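Local coordinates for SM80.1 Vicilin (Solanum melongena, PDB 5VF5), which is a 7S vicilin with two cupin domains, probably a seed storage protein, and carries a bound copper ion, at residues I84-E89 against G105-H110; I46-V51 against L125-N130; D29-P34 against V53-P58. One frame throughout, in Å; residues are numbered along the deposited sequence.

Interaction 1. Residues I84-E89 against G105-H110; sequences IAEQDE and GGSTIH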
loop_
_atom_site.group_PDB
_atom_site.type_symbol
_atom_site.label_atom_id
_atom_site.label_comp_id
_atom_site.label_asym_id
_atom_site.label_seq_id
_atom_site.Cartn_x
_atom_site.Cartn_y
_atom_site.Cartn_z
ATOM N N ILE A 84 -2.541 13.967 -14.745
ATOM C CA ILE A 84 -3.050 12.818 -15.464
ATOM C C ILE A 84 -3.530 13.287 -16.840
ATOM O O ILE A 84 -4.420 14.141 -16.936
ATOM C CB ILE A 84 -4.208 12.161 -14.706
ATOM C CG1 ILE A 84 -3.828 11.932 -13.259
ATOM C CG2 ILE A 84 -4.646 10.893 -15.413
ATOM C CD1 ILE A 84 -4.952 11.487 -12.355
ATOM N N ALA A 85 -2.976 12.730 -17.888
ATOM C CA ALA A 85 -3.265 13.059 -19.277
ATOM C C ALA A 85 -3.977 11.882 -19.941
ATOM O O ALA A 85 -3.421 10.819 -20.091
ATOM C CB ALA A 85 -2.020 13.426 -20.026
ATOM N N GLU A 86 -5.226 12.033 -20.272
ATOM C CA GLU A 86 -5.939 11.036 -21.035
ATOM C C GLU A 86 -6.078 11.562 -22.460
ATOM O O GLU A 86 -5.559 12.627 -22.790
ATOM C CB GLU A 86 -7.274 10.697 -20.350
ATOM C CG GLU A 86 -7.015 9.546 -19.340
ATOM C CD GLU A 86 -7.870 9.466 -18.103
ATOM O OE1 GLU A 86 -8.405 10.502 -17.621
ATOM O OE2 GLU A 86 -7.971 8.320 -17.581
ATOM N N GLN A 87 -6.679 10.794 -23.331
ATOM C CA GLN A 87 -6.864 11.215 -24.724
ATOM C C GLN A 87 -7.688 12.496 -24.823
ATOM O O GLN A 87 -7.457 13.316 -25.705
ATOM C CB GLN A 87 -7.545 10.084 -25.482
ATOM C CG GLN A 87 -7.918 10.323 -26.938
ATOM C CD GLN A 87 -6.735 10.612 -27.849
ATOM O OE1 GLN A 87 -5.582 10.283 -27.523
ATOM N NE2 GLN A 87 -7.023 11.197 -29.016
ATOM N N ASP A 88 -8.658 12.624 -23.949
ATOM C CA ASP A 88 -9.649 13.700 -24.054
ATOM C C ASP A 88 -9.890 14.514 -22.771
ATOM O O ASP A 88 -10.908 15.205 -22.664
ATOM C CB ASP A 88 -10.967 13.081 -24.524
ATOM C CG ASP A 88 -11.471 12.003 -23.587
ATOM O OD1 ASP A 88 -10.710 11.564 -22.677
ATOM O OD2 ASP A 88 -12.632 11.586 -23.759
ATOM N N GLU A 89 -8.955 14.448 -21.829
ATOM C CA GLU A 89 -9.145 15.083 -20.511
ATOM C C GLU A 89 -7.793 15.221 -19.803
ATOM O O GLU A 89 -6.874 14.376 -19.989
ATOM C CB GLU A 89 -10.082 14.214 -19.670
ATOM C CG GLU A 89 -10.732 14.894 -18.470
ATOM C CD GLU A 89 -11.518 13.884 -17.657
ATOM O OE1 GLU A 89 -11.995 12.891 -18.251
ATOM O OE2 GLU A 89 -11.646 14.043 -16.438
ATOM N N GLY A 105 -5.676 2.162 -15.160
ATOM C CA GLY A 105 -4.604 1.638 -15.975
ATOM C C GLY A 105 -4.492 2.396 -17.270
ATOM O O GLY A 105 -5.494 2.849 -17.826
ATOM N N GLY A 106 -3.272 2.615 -17.733
ATOM C CA GLY A 106 -3.090 3.352 -18.967
ATOM C C GLY A 106 -3.179 4.844 -18.920
ATOM O O GLY A 106 -3.076 5.522 -19.946
ATOM N N SER A 107 -3.337 5.395 -17.713
ATOM C CA SER A 107 -3.342 6.828 -17.574
ATOM C C SER A 107 -1.887 7.306 -17.600
ATOM O O SER A 107 -1.047 6.836 -16.829
ATOM C CB SER A 107 -3.974 7.212 -16.243
ATOM O OG SER A 107 -5.333 6.855 -16.226
ATOM N N THR A 108 -1.598 8.258 -18.481
ATOM C CA THR A 108 -0.273 8.913 -18.513
ATOM C C THR A 108 -0.165 9.914 -17.393
ATOM O O THR A 108 -0.995 10.858 -17.311
ATOM C CB THR A 108 -0.003 9.573 -19.871
ATOM O OG1 THR A 108 -0.009 8.574 -20.888
ATOM C CG2 THR A 108 1.310 10.302 -19.895
ATOM N N ILE A 109 0.766 9.694 -16.501
ATOM C CA ILE A 109 0.948 10.545 -15.366
ATOM C C ILE A 109 2.355 11.127 -15.284
ATOM O O ILE A 109 3.330 10.528 -15.758
ATOM C CB ILE A 109 0.624 9.849 -14.044
ATOM C CG1 ILE A 109 1.636 8.790 -13.682
ATOM C CG2 ILE A 109 -0.792 9.293 -14.036
ATOM C CD1 ILE A 109 1.562 8.362 -12.236
ATOM N N HIS A 110 2.448 12.301 -14.662
ATOM C CA HIS A 110 3.693 12.827 -14.179
ATOM C C HIS A 110 3.525 13.334 -12.768
ATOM O O HIS A 110 2.370 13.622 -12.339
ATOM C CB HIS A 110 4.346 13.828 -15.165
ATOM C CG HIS A 110 3.539 15.042 -15.487
ATOM N ND1 HIS A 110 3.523 16.138 -14.663
ATOM C CD2 HIS A 110 2.842 15.377 -16.594
ATOM C CE1 HIS A 110 2.812 17.094 -15.241
ATOM N NE2 HIS A 110 2.388 16.665 -16.414
HETATM O O HOH W 1 -2.927 8.626 -21.070
#
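The peptide N-H of Ala85 points at the carbonyl of Thr108 and makes a nearly linear hydrogen bond, Ala85 N to Thr108 O 2.8 Å with 174° at the hydrogen. It is the one direct backbone hydrogen bond between 84-89 and 105-110, and the same oxygen also receives a CA-H...O contact from Ile84 CA at 3.4 Å. Where the returning bond of this antiparallel pair would lie, a water has entered instead. It hydrogen-bonds Ala85 O, accepts from Thr108 N at 2.9 Å, and reaches Gly106 O only weakly. The strands thus begin to part at this point, and beyond it 84-89 curls into a loop closed by Glu86 N to Glu89 O.

Apolar contact is mainly on the face that carries Ile84 and Ile109, a non-hydrogen-bonded pair whose side chains run alongside each other out of the same face. CG1 of Ile84 meets CG2 of Ile109 at 4.1 Å, while the other branch of Ile84, CG2, rests on Ser107 CB at 3.8 Å. With chi1 of Ile109 at 70°, its CG1 arm leads away from Ile84 and leaves the methyl branch to do the touching. On the reverse face the CB atoms of Ala85 and Thr108 stand 4.4 Å apart.

Polar side chains add little between the two segments. Glu86 stretches its carboxylate to the neighbourhood of Ser107, but its OE2 is in a salt bridge with Arg206, and Ser107 OG is hydrogen-bonded to His104 O.

Strands 79-85 and 108-113 are neighbours in an antiparallel sheet of the N-terminal cupin domain, with strand 90-96 flanking the former and strand 60-65 the latter. Leu103 of strand 100-103, from the other sheet, packs against both isoleucines.

Interaction 2. Residues I46-V51 against L125-N130; sequences IEKFRV and LAKSVN
The ring of Phe49 carries the aliphatic chain of Lys127 over one face: CG of Lys127 stands 4.0 Å from the ring centroid, 19° off the normal, a CH-pi contact displaced toward the rim. At the ring's edge, in its plane, lies Ile46 O. Leu125 comes to the ring obliquely, its CD1 3.8 Å from Phe49 CD1, and the same methyl also reaches Val51 CG1. Ile344 of the second cupin domain touches the phenyl group as well.

Lys127 follows the ring because its CG is anti to the backbone N (chi1 -171°) and the chain is extended from there. CB and CG pass by Phe49 CE1, CD passes CZ, and CE goes on to meet Lys48 CD at 3.9 Å. Lys48, likewise extended, slants across it, leaving Lys48 NZ 5.2 Å from Lys127 NZ.

Beneath these side chains, Arg50 and Ala126 form a hydrogen-bonded antiparallel pair, joined by Arg50 N to Ala126 O and Ala126 N to Arg50 O, each 2.8 Å. A further bond, Ser128 N to Lys48 O at 2.9 Å, continues the ladder into the type I turn Ile46-Phe49, whose own bond is Phe49 N to Ile46 O. Ser128 OG lies near Lys48 O too, but its stronger partner is Gly133 N. The guanidinium of Arg50 turns away from Ala126, NH1 to Gly133 O and NH2 to Leu33 O, so backbone carbonyls help satisfy this buried group.

The face with Phe49, Val51 and Leu125 is largely apolar and meets strand 337-344 of the other cupin domain; Lys127 is the exception, its methylenes on the ring and touching Leu241. Three backbone hydrogen bonds, the CH-pi contact and the Leu125 contacts hold the segments together, while the like charges of Lys48 and Lys127 probably repel mildly.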
loop_
_atom_site.group_PDB
_atom_site.type_symbol
_atom_site.label_atom_id
_atom_site.label_comp_id
_atom_site.label_asym_id
_atom_site.label_seq_id
_atom_site.Cartn_x
_atom_site.Cartn_y
_atom_site.Cartn_z
ATOM N N ILE A 46 -3.311 -13.840 -4.393
ATOM C CA ILE A 46 -3.064 -12.433 -4.665
ATOM C C ILE A 46 -2.039 -12.222 -5.774
ATOM O O ILE A 46 -1.464 -11.140 -5.872
ATOM C CB ILE A 46 -2.708 -11.655 -3.383
ATOM C CG1 ILE A 46 -1.381 -12.108 -2.763
ATOM C CG2 ILE A 46 -3.863 -11.732 -2.412
ATOM C CD1 ILE A 46 -0.895 -11.180 -1.648
ATOM N N GLU A 47 -1.843 -13.239 -6.617
ATOM C CA GLU A 47 -0.790 -13.203 -7.652
ATOM C C GLU A 47 -0.824 -11.991 -8.616
ATOM O O GLU A 47 0.181 -11.557 -9.150
ATOM C CB GLU A 47 -0.803 -14.488 -8.505
ATOM C CG GLU A 47 0.241 -14.547 -9.612
ATOM C CD GLU A 47 0.149 -15.780 -10.506
ATOM O OE1 GLU A 47 -0.937 -16.400 -10.595
ATOM O OE2 GLU A 47 1.175 -16.119 -11.171
ATOM N N LYS A 48 -2.059 -11.480 -8.821
ATOM C CA LYS A 48 -2.199 -10.375 -9.784
ATOM C C LYS A 48 -1.760 -9.023 -9.237
ATOM O O LYS A 48 -1.636 -8.039 -10.015
ATOM C CB LYS A 48 -3.596 -10.299 -10.380
ATOM C CG LYS A 48 -3.938 -11.453 -11.307
ATOM C CD LYS A 48 -5.324 -11.301 -11.908
ATOM C CE LYS A 48 -5.604 -12.393 -12.915
ATOM N NZ LYS A 48 -6.958 -12.219 -13.485
ATOM N N PHE A 49 -1.541 -8.953 -7.917
ATOM C CA PHE A 49 -1.301 -7.678 -7.273
ATOM C C PHE A 49 0.190 -7.445 -7.028
ATOM O O PHE A 49 0.955 -8.382 -6.754
ATOM C CB PHE A 49 -2.068 -7.575 -5.978
ATOM C CG PHE A 49 -3.555 -7.438 -6.153
ATOM C CD1 PHE A 49 -4.121 -6.208 -6.329
ATOM C CD2 PHE A 49 -4.357 -8.564 -6.209
ATOM C CE1 PHE A 49 -5.480 -6.074 -6.524
ATOM C CE2 PHE A 49 -5.726 -8.435 -6.413
ATOM C CZ PHE A 49 -6.276 -7.193 -6.535
ATOM N N ARG A 50 0.610 -6.198 -7.158
ATOM C CA ARG A 50 1.963 -5.795 -6.812
ATOM C C ARG A 50 1.895 -4.606 -5.896
ATOM O O ARG A 50 0.997 -3.738 -6.072
ATOM C CB ARG A 50 2.753 -5.450 -8.052
ATOM C CG ARG A 50 2.908 -6.575 -9.071
ATOM C CD ARG A 50 3.777 -7.725 -8.592
ATOM N NE ARG A 50 5.185 -7.371 -8.570
ATOM C CZ ARG A 50 5.995 -7.363 -9.631
ATOM N NH1 ARG A 50 5.526 -7.673 -10.843
ATOM N NH2 ARG A 50 7.279 -7.038 -9.484
ATOM N N VAL A 51 2.887 -4.444 -5.026
ATOM C CA VAL A 51 3.038 -3.223 -4.273
ATOM C C VAL A 51 4.349 -2.571 -4.567
ATOM O O VAL A 51 5.350 -3.257 -4.839
ATOM C CB VAL A 51 2.798 -3.342 -2.739
ATOM C CG1 VAL A 51 1.351 -3.695 -2.439
ATOM C CG2 VAL A 51 3.747 -4.292 -2.085
ATOM N N LEU A 125 -0.592 0.209 -4.764
ATOM C CA LEU A 125 -1.094 -1.125 -5.090
ATOM C C LEU A 125 -1.399 -1.121 -6.584
ATOM O O LEU A 125 -2.067 -0.167 -7.048
ATOM C CB LEU A 125 -2.407 -1.375 -4.349
ATOM C CG LEU A 125 -3.027 -2.751 -4.592
ATOM C CD1 LEU A 125 -2.185 -3.885 -3.999
ATOM C CD2 LEU A 125 -4.474 -2.810 -4.097
ATOM N N ALA A 126 -0.961 -2.133 -7.342
ATOM C CA ALA A 126 -1.380 -2.251 -8.730
ATOM C C ALA A 126 -1.862 -3.662 -8.991
ATOM O O ALA A 126 -1.391 -4.612 -8.379
ATOM C CB ALA A 126 -0.264 -1.870 -9.687
ATOM N N LYS A 127 -2.827 -3.784 -9.895
ATOM C CA LYS A 127 -3.298 -5.072 -10.329
ATOM C C LYS A 127 -3.041 -5.242 -11.828
ATOM O O LYS A 127 -3.389 -4.353 -12.629
ATOM C CB LYS A 127 -4.827 -5.215 -10.072
ATOM C CG LYS A 127 -5.317 -6.618 -10.307
ATOM C CD LYS A 127 -6.809 -6.737 -10.199
ATOM C CE LYS A 127 -7.223 -8.180 -10.469
ATOM N NZ LYS A 127 -8.700 -8.335 -10.451
ATOM N N SER A 128 -2.472 -6.377 -12.206
ATOM C CA SER A 128 -2.200 -6.648 -13.609
ATOM C C SER A 128 -3.470 -6.800 -14.426
ATOM O O SER A 128 -4.499 -7.217 -13.922
ATOM C CB SER A 128 -1.335 -7.872 -13.734
ATOM O OG SER A 128 -1.974 -9.021 -13.201
ATOM N N VAL A 129 -3.330 -6.451 -15.710
ATOM C CA VAL A 129 -4.322 -6.815 -16.735
ATOM C C VAL A 129 -3.754 -7.649 -17.850
ATOM O O VAL A 129 -4.530 -8.170 -18.642
ATOM C CB VAL A 129 -5.028 -5.586 -17.306
ATOM C CG1 VAL A 129 -5.672 -4.740 -16.203
ATOM C CG2 VAL A 129 -4.107 -4.717 -18.137
ATOM N N ASN A 130 -2.424 -7.795 -17.927
ATOM C CA ASN A 130 -1.750 -8.659 -18.880
ATOM C C ASN A 130 -1.400 -9.977 -18.208
ATOM O O ASN A 130 -2.292 -10.549 -17.585
ATOM C CB ASN A 130 -0.592 -7.934 -19.570
ATOM C CG ASN A 130 -1.068 -6.815 -20.482
ATOM O OD1 ASN A 130 -2.049 -7.005 -21.226
ATOM N ND2 ASN A 130 -0.349 -5.677 -20.496
#

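Interaction 3. Residues D29-P34 against V53-P58; sequences DFRILP and VIELEP
Arg31 reaches diagonally to the neighbouring strand and grips Glu55 end-on, NH1 to OE2 at 2.6 Å and NH2 to OE1 at 3.0 Å. Its CG sits between the backbone N and the carbonyl carbon (chi1 52°), and the chain runs extended to NE, which brings the guanidinium over Glu55. The two flat groups stand 84° apart: both carboxylate oxygens are met from above their plane, whereas OE1 lies in the guanidinium plane. NH2 of Arg31 also bonds Asp29 OD2 at 3.0 Å, on the anti side of that oxygen, so one nitrogen links two acids. Asp29 OD1 is held by Ser21 OG.

On the face carrying Phe30 and Ile54, the ring swings out anti to the backbone N (chi1 173°) and lays CD1 obliquely 3.7 Å from Ile54 CG1. Between the faces, Asp29 with Glu55 and Arg31 with Val53 are hydrogen-bonded antiparallel pairs, each with two backbone bonds.

The sodium ion, bound at Ala25 and Gly28, lies about 4 Å from the Asp29 side chain (nearest atoms). The paired strands 28-32 and 49-56 are neighbours in an antiparallel sheet of the N-terminal cupin beta-barrel.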
loop_
_atom_site.group_PDB
_atom_site.type_symbol
_atom_site.label_atom_id
_atom_site.label_comp_id
_atom_site.label_asym_id
_atom_site.label_seq_id
_atom_site.Cartn_x
_atom_site.Cartn_y
_atom_site.Cartn_z
ATOM N N ASP A 29 13.089 7.576 -6.457
ATOM C CA ASP A 29 13.125 6.161 -6.751
ATOM C C ASP A 29 11.718 5.634 -6.964
ATOM O O ASP A 29 10.735 6.196 -6.475
ATOM C CB ASP A 29 13.800 5.407 -5.618
ATOM C CG ASP A 29 14.275 3.991 -6.034
ATOM O OD1 ASP A 29 14.484 3.674 -7.242
ATOM O OD2 ASP A 29 14.450 3.203 -5.109
ATOM N N PHE A 30 11.645 4.552 -7.699
ATOM C CA PHE A 30 10.441 3.751 -7.860
ATOM C C PHE A 30 10.891 2.327 -7.672
ATOM O O PHE A 30 11.698 1.837 -8.492
ATOM C CB PHE A 30 9.833 3.926 -9.254
ATOM C CG PHE A 30 8.686 2.990 -9.548
ATOM C CD1 PHE A 30 7.646 2.838 -8.659
ATOM C CD2 PHE A 30 8.689 2.216 -10.711
ATOM C CE1 PHE A 30 6.577 1.999 -8.946
ATOM C CE2 PHE A 30 7.649 1.354 -10.991
ATOM C CZ PHE A 30 6.594 1.232 -10.090
ATOM N N ARG A 31 10.406 1.674 -6.617
ATOM C CA ARG A 31 10.799 0.315 -6.330
ATOM C C ARG A 31 9.610 -0.543 -6.102
ATOM O O ARG A 31 8.635 -0.105 -5.496
ATOM C CB ARG A 31 11.780 0.215 -5.194
ATOM C CG ARG A 31 11.468 0.859 -3.915
ATOM C CD ARG A 31 12.796 0.874 -3.121
ATOM N NE ARG A 31 12.507 1.495 -1.882
ATOM C CZ ARG A 31 12.608 2.778 -1.622
ATOM N NH1 ARG A 31 12.258 3.189 -0.428
ATOM N NH2 ARG A 31 13.121 3.642 -2.511
ATOM N N ILE A 32 9.661 -1.765 -6.588
ATOM C CA ILE A 32 8.525 -2.650 -6.617
ATOM C C ILE A 32 8.907 -3.988 -6.017
ATOM O O ILE A 32 9.988 -4.545 -6.236
ATOM C CB ILE A 32 7.979 -2.808 -8.041
ATOM C CG1 ILE A 32 6.667 -3.599 -8.105
ATOM C CG2 ILE A 32 8.999 -3.352 -8.990
ATOM C CD1 ILE A 32 5.964 -3.471 -9.467
ATOM N N LEU A 33 8.015 -4.517 -5.202
ATOM C CA LEU A 33 8.221 -5.839 -4.616
ATOM C C LEU A 33 8.051 -6.885 -5.721
ATOM O O LEU A 33 7.258 -6.676 -6.644
ATOM C CB LEU A 33 7.182 -6.047 -3.532
ATOM C CG LEU A 33 7.392 -7.048 -2.472
ATOM C CD1 LEU A 33 8.727 -6.826 -1.712
ATOM C CD2 LEU A 33 6.221 -6.968 -1.503
ATOM N N PRO A 34 8.783 -8.018 -5.649
ATOM C CA PRO A 34 8.506 -9.086 -6.589
ATOM C C PRO A 34 7.070 -9.595 -6.547
ATOM O O PRO A 34 6.356 -9.346 -5.558
ATOM C CB PRO A 34 9.496 -10.177 -6.189
ATOM C CG PRO A 34 10.600 -9.433 -5.511
ATOM C CD PRO A 34 9.899 -8.328 -4.753
ATOM N N VAL A 53 6.713 1.479 -4.074
ATOM C CA VAL A 53 6.915 2.767 -3.437
ATOM C C VAL A 53 7.489 3.732 -4.480
ATOM O O VAL A 53 8.332 3.343 -5.270
ATOM C CB VAL A 53 7.818 2.695 -2.168
ATOM C CG1 VAL A 53 8.164 4.084 -1.636
ATOM C CG2 VAL A 53 7.144 1.891 -1.075
ATOM N N ILE A 54 6.943 4.958 -4.505
ATOM C CA ILE A 54 7.501 6.065 -5.253
ATOM C C ILE A 54 7.987 7.086 -4.245
ATOM O O ILE A 54 7.229 7.502 -3.365
ATOM C CB ILE A 54 6.450 6.727 -6.176
ATOM C CG1 ILE A 54 5.846 5.694 -7.133
ATOM C CG2 ILE A 54 7.096 7.901 -6.910
ATOM C CD1 ILE A 54 4.657 6.183 -7.933
ATOM N N GLU A 55 9.225 7.537 -4.409
ATOM C CA GLU A 55 9.846 8.556 -3.576
ATOM C C GLU A 55 10.348 9.668 -4.476
ATOM O O GLU A 55 11.042 9.395 -5.462
ATOM C CB GLU A 55 11.071 7.985 -2.881
ATOM C CG GLU A 55 10.788 6.900 -1.921
ATOM C CD GLU A 55 12.044 6.408 -1.214
ATOM O OE1 GLU A 55 13.192 6.575 -1.720
ATOM O OE2 GLU A 55 11.858 5.778 -0.167
ATOM N N LEU A 56 9.938 10.903 -4.197
ATOM C CA LEU A 56 10.451 12.073 -4.911
ATOM C C LEU A 56 11.189 12.942 -3.879
ATOM O O LEU A 56 10.606 13.374 -2.883
ATOM C CB LEU A 56 9.331 12.889 -5.595
ATOM C CG LEU A 56 9.075 12.555 -7.072
ATOM C CD1 LEU A 56 8.561 11.147 -7.218
ATOM C CD2 LEU A 56 8.133 13.555 -7.734
ATOM N N GLU A 57 12.430 13.264 -4.188
ATOM C CA GLU A 57 13.154 14.289 -3.429
ATOM C C GLU A 57 12.487 15.645 -3.581
ATOM O O GLU A 57 11.691 15.867 -4.488
ATOM C CB GLU A 57 14.583 14.366 -3.959
ATOM C CG GLU A 57 15.456 13.126 -3.710
ATOM C CD GLU A 57 15.951 12.954 -2.296
ATOM O OE1 GLU A 57 15.653 13.800 -1.435
ATOM O OE2 GLU A 57 16.651 11.943 -2.063
ATOM N N PRO A 58 12.796 16.577 -2.672
ATOM C CA PRO A 58 12.306 17.938 -2.887
ATOM C C PRO A 58 12.645 18.482 -4.290
ATOM O O PRO A 58 13.667 18.133 -4.875
ATOM C CB PRO A 58 13.051 18.753 -1.820
ATOM C CG PRO A 58 13.708 17.808 -0.956
ATOM C CD PRO A 58 13.602 16.439 -1.459
#

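Overall arrangement
From the N terminus, strand 28-32 comes first and pairs with the later part of strand 49-56, so interaction 3 closes a short loop. Before that pairing, the chain has passed through 46-51, whose partner is the distant 125-130; interaction 2 therefore crosses interaction 3 and closes a much longer loop. Interaction 1 lies within that longer loop and follows interaction 3 in sequence. Interactions 2 and 3 share strand 49-56 and one sheet, and touch at Leu33, whose N meets Val51 O. Interaction 1 belongs to the other sheet of the N-terminal cupin domain, its centre about 20 Å from the centres of both.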